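Local coordinates for transcriptional regulator (Arabidopsis thaliana, PDB 7DE9), which acts as a PDS5-family cohesin cofactor in DNA repair and sister chromatid cohesion, its tudor domain binding a monomethylated histone H3 tail, at residues K41-Y46 and Q51-L56. Sequence-based numbering, arbitrary orientation.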
ATOM      1  N   LYS A  41      -0.850   9.953   3.450  1.00 22.28           N
ATOM      2  CA  LYS A  41       0.009   8.787   3.314  1.00 20.13           C
ATOM      3  C   LYS A  41      -0.552   7.577   4.056  1.00 28.03           C
ATOM      4  O   LYS A  41      -1.049   7.707   5.175  1.00 27.67           O
ATOM      5  CB  LYS A  41       1.407   9.095   3.849  1.00 23.84           C
ATOM      6  CG  LYS A  41       2.183  10.139   3.066  1.00 27.09           C
ATOM      7  CD  LYS A  41       2.553   9.618   1.697  1.00 31.41           C
ATOM      8  CE  LYS A  41       1.875  10.428   0.610  1.00 30.97           C
ATOM      9  NZ  LYS A  41       2.356  11.840   0.585  1.00 33.52           N
ATOM     10  N   HIS A  42      -0.463   6.408   3.429  1.00 21.22           N
ATOM     11  CA  HIS A  42      -0.763   5.140   4.096  1.00 19.36           C
ATOM     12  C   HIS A  42       0.514   4.360   4.343  1.00 24.84           C
ATOM     13  O   HIS A  42       1.369   4.291   3.473  1.00 23.04           O
ATOM     14  CB  HIS A  42      -1.707   4.279   3.262  1.00 20.55           C
ATOM     15  CG  HIS A  42      -3.104   4.808   3.180  1.00 21.32           C
ATOM     16  ND1 HIS A  42      -3.504   5.696   2.206  1.00 24.03           N
ATOM     17  CD2 HIS A  42      -4.195   4.564   3.942  1.00 24.13           C
ATOM     18  CE1 HIS A  42      -4.784   5.979   2.373  1.00 23.59           C
ATOM     19  NE2 HIS A  42      -5.228   5.304   3.417  1.00 25.63           N
ATOM     20  N   LEU A  43       0.635   3.760   5.520  1.00 21.95           N
ATOM     21  CA  LEU A  43       1.757   2.878   5.791  1.00 22.71           C
ATOM     22  C   LEU A  43       1.327   1.456   5.492  1.00 21.32           C
ATOM     23  O   LEU A  43       0.399   0.950   6.108  1.00 25.89           O
ATOM     24  CB  LEU A  43       2.221   3.005   7.240  1.00 23.71           C
ATOM     25  CG  LEU A  43       3.323   2.053   7.707  1.00 24.13           C
ATOM     26  CD1 LEU A  43       4.588   2.229   6.893  1.00 27.38           C
ATOM     27  CD2 LEU A  43       3.610   2.281   9.173  1.00 27.53           C
ATOM     28  N   VAL A  44       1.984   0.825   4.530  1.00 20.73           N
ATOM     29  CA  VAL A  44       1.675  -0.556   4.172  1.00 21.21           C
ATOM     30  C   VAL A  44       2.802  -1.477   4.622  1.00 25.60           C
ATOM     31  O   VAL A  44       3.978  -1.264   4.283  1.00 24.23           O
ATOM     32  CB  VAL A  44       1.440  -0.715   2.655  1.00 25.19           C
ATOM     33  CG1 VAL A  44       1.213  -2.179   2.285  1.00 24.77           C
ATOM     34  CG2 VAL A  44       0.255   0.131   2.219  1.00 25.43           C
ATOM     35  N   ILE A  45       2.438  -2.486   5.412  1.00 20.13           N
ATOM     36  CA  ILE A  45       3.397  -3.499   5.836  1.00 21.92           C
ATOM     37  C   ILE A  45       3.123  -4.750   5.029  1.00 23.39           C
ATOM     38  O   ILE A  45       2.036  -5.313   5.106  1.00 25.56           O
ATOM     39  CB  ILE A  45       3.311  -3.806   7.348  1.00 25.68           C
ATOM     40  CG1 ILE A  45       4.000  -2.712   8.165  1.00 36.28           C
ATOM     41  CG2 ILE A  45       4.000  -5.125   7.669  1.00 32.85           C
ATOM     42  CD1 ILE A  45       3.219  -1.460   8.304  1.00 49.13           C
ATOM     43  N   TYR A  46       4.110  -5.180   4.247  1.00 24.60           N
ATOM     44  CA  TYR A  46       3.943  -6.308   3.337  1.00 24.92           C
ATOM     45  C   TYR A  46       4.206  -7.667   3.977  1.00 26.05           C
ATOM     46  O   TYR A  46       4.937  -7.776   4.964  1.00 26.08           O
ATOM     47  CB  TYR A  46       4.862  -6.140   2.125  1.00 25.34           C
ATOM     48  CG  TYR A  46       4.460  -5.005   1.211  1.00 21.70           C
ATOM     49  CD1 TYR A  46       3.463  -5.177   0.254  1.00 24.14           C
ATOM     50  CD2 TYR A  46       5.073  -3.758   1.305  1.00 21.52           C
ATOM     51  CE1 TYR A  46       3.084  -4.144  -0.583  1.00 21.05           C
ATOM     52  CE2 TYR A  46       4.701  -2.714   0.471  1.00 21.47           C
ATOM     53  CZ  TYR A  46       3.709  -2.914  -0.473  1.00 22.49           C
ATOM     54  OH  TYR A  46       3.336  -1.883  -1.307  1.00 24.15           O
ATOM     55  N   GLN A  51       8.186  -2.584   3.824  1.00 22.90           N
ATOM     56  CA  GLN A  51       7.242  -1.544   4.238  1.00 19.44           C
ATOM     57  C   GLN A  51       7.301  -0.385   3.254  1.00 25.40           C
ATOM     58  O   GLN A  51       8.365  -0.071   2.716  1.00 26.56           O
ATOM     59  CB  GLN A  51       7.550  -1.038   5.649  1.00 25.85           C
ATOM     60  CG  GLN A  51       7.600  -2.131   6.702  1.00 35.85           C
ATOM     61  CD  GLN A  51       8.147  -1.647   8.031  1.00 48.13           C
ATOM     62  OE1 GLN A  51       9.284  -1.182   8.115  1.00 45.02           O
ATOM     63  NE2 GLN A  51       7.340  -1.765   9.081  1.00 50.25           N
ATOM     64  N   GLU A  52       6.163   0.249   3.008  1.00 21.48           N
ATOM     65  CA  GLU A  52       6.141   1.416   2.132  1.00 18.24           C
ATOM     66  C   GLU A  52       5.226   2.478   2.713  1.00 24.98           C
ATOM     67  O   GLU A  52       4.159   2.163   3.227  1.00 27.59           O
ATOM     68  CB  GLU A  52       5.678   1.054   0.714  1.00 17.85           C
ATOM     69  CG  GLU A  52       6.760   0.472  -0.190  1.00 21.53           C
ATOM     70  CD  GLU A  52       6.280   0.259  -1.621  1.00 23.68           C
ATOM     71  OE1 GLU A  52       5.102  -0.124  -1.809  1.00 26.16           O
ATOM     72  OE2 GLU A  52       7.079   0.483  -2.557  1.00 26.05           O
ATOM     73  N   ILE A  53       5.664   3.727   2.650  1.00 22.68           N
ATOM     74  CA  ILE A  53       4.786   4.867   2.881  1.00 19.48           C
ATOM     75  C   ILE A  53       4.297   5.324   1.516  1.00 22.87           C
ATOM     76  O   ILE A  53       5.099   5.754   0.690  1.00 29.83           O
ATOM     77  CB  ILE A  53       5.501   6.018   3.588  1.00 26.25           C
ATOM     78  CG1 ILE A  53       5.996   5.576   4.960  1.00 30.33           C
ATOM     79  CG2 ILE A  53       4.572   7.204   3.742  1.00 30.28           C
ATOM     80  CD1 ILE A  53       6.881   6.602   5.615  1.00 26.65           C
ATOM     81  N   LEU A  54       2.992   5.225   1.284  1.00 19.22           N
ATOM     82  CA  LEU A  54       2.425   5.347  -0.057  1.00 21.90           C
ATOM     83  C   LEU A  54       1.332   6.399  -0.181  1.00 24.14           C
ATOM     84  O   LEU A  54       0.532   6.578   0.733  1.00 26.14           O
ATOM     85  CB  LEU A  54       1.833   4.004  -0.500  1.00 25.74           C
ATOM     86  CG  LEU A  54       2.751   2.808  -0.737  1.00 29.95           C
ATOM     87  CD1 LEU A  54       1.914   1.557  -0.922  1.00 30.99           C
ATOM     88  CD2 LEU A  54       3.623   3.051  -1.958  1.00 30.57           C
ATOM     89  N   TYR A  55       1.292   7.066  -1.331  1.00 24.79           N
ATOM     90  CA  TYR A  55       0.117   7.811  -1.751  1.00 25.06           C
ATOM     91  C   TYR A  55      -0.707   6.880  -2.626  1.00 27.99           C
ATOM     92  O   TYR A  55      -0.415   6.704  -3.807  1.00 32.43           O
ATOM     93  CB  TYR A  55       0.502   9.072  -2.519  1.00 31.54           C
ATOM     94  CG  TYR A  55      -0.663   9.965  -2.892  1.00 31.26           C
ATOM     95  CD1 TYR A  55      -1.423  10.596  -1.916  1.00 29.50           C
ATOM     96  CD2 TYR A  55      -0.988  10.193  -4.222  1.00 35.53           C
ATOM     97  CE1 TYR A  55      -2.477  11.421  -2.253  1.00 29.18           C
ATOM     98  CE2 TYR A  55      -2.039  11.018  -4.570  1.00 37.98           C
ATOM     99  CZ  TYR A  55      -2.783  11.625  -3.582  1.00 43.68           C
ATOM    100  OH  TYR A  55      -3.834  12.447  -3.925  1.00 53.15           O
ATOM    101  N   LEU A  56      -1.723   6.264  -2.040  1.00 27.62           N
ATOM    102  CA  LEU A  56      -2.443   5.203  -2.725  1.00 28.82           C
ATOM    103  C   LEU A  56      -3.242   5.697  -3.926  1.00 30.89           C
ATOM    104  O   LEU A  56      -3.519   4.925  -4.845  1.00 34.95           O
ATOM    105  CB  LEU A  56      -3.354   4.480  -1.741  1.00 29.04           C
ATOM    106  CG  LEU A  56      -2.536   3.566  -0.835  1.00 31.08           C
ATOM    107  CD1 LEU A  56      -3.395   2.957   0.236  1.00 41.98           C
ATOM    108  CD2 LEU A  56      -1.883   2.478  -1.660  1.00 34.73           C
TER
HETATM  109  O   HOH W   1      -2.684   7.518   0.250  1.00 21.39           O
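Tyr46 OH gives its proton to Glu52 OE1 over only 2.5 Å, meeting that oxygen on its anti side and 27° out of the carboxylate plane; the phenol ring is turned 63° from the carboxylate. Trp21 NE1 also bonds this hydroxyl, while Glu52 OE2 forms a salt bridge to a basic side chain of the bound peptide. The short bond is consistent with the phenol holding the carboxylate for the peptide, and may lower its basicity. Tyr46 itself packs on the peptide's modified side chain, and Leu54 CD1 lies 3.7 Å from Tyr46 OH. The backbones are joined by the hydrogen-bonded antiparallel pairs His42 with Leu54 and Val44 with Glu52. At the far end the His42 imidazole, with CG beside the backbone N (chi1 -70°), takes Leu56 CD1 over one face, 3.7 Å from the His42 ring centroid, in a CH-pi contact. A water in the ring plane joins His42 ND1 (2.8 Å) to Leu56 N, and His42 NE2 bonds Gly9 O. On the face carrying Leu43 and Ile45, Ile53 turns its CG2 to Lys41 CB at 3.7 Å. Strands 41-46 and 51-54 form a beta hairpin of the SH3-like tudor fold, whose Glu52 and Leu54 face, with neighbouring Tyr46, contributes to the H3K4me1 peptide site.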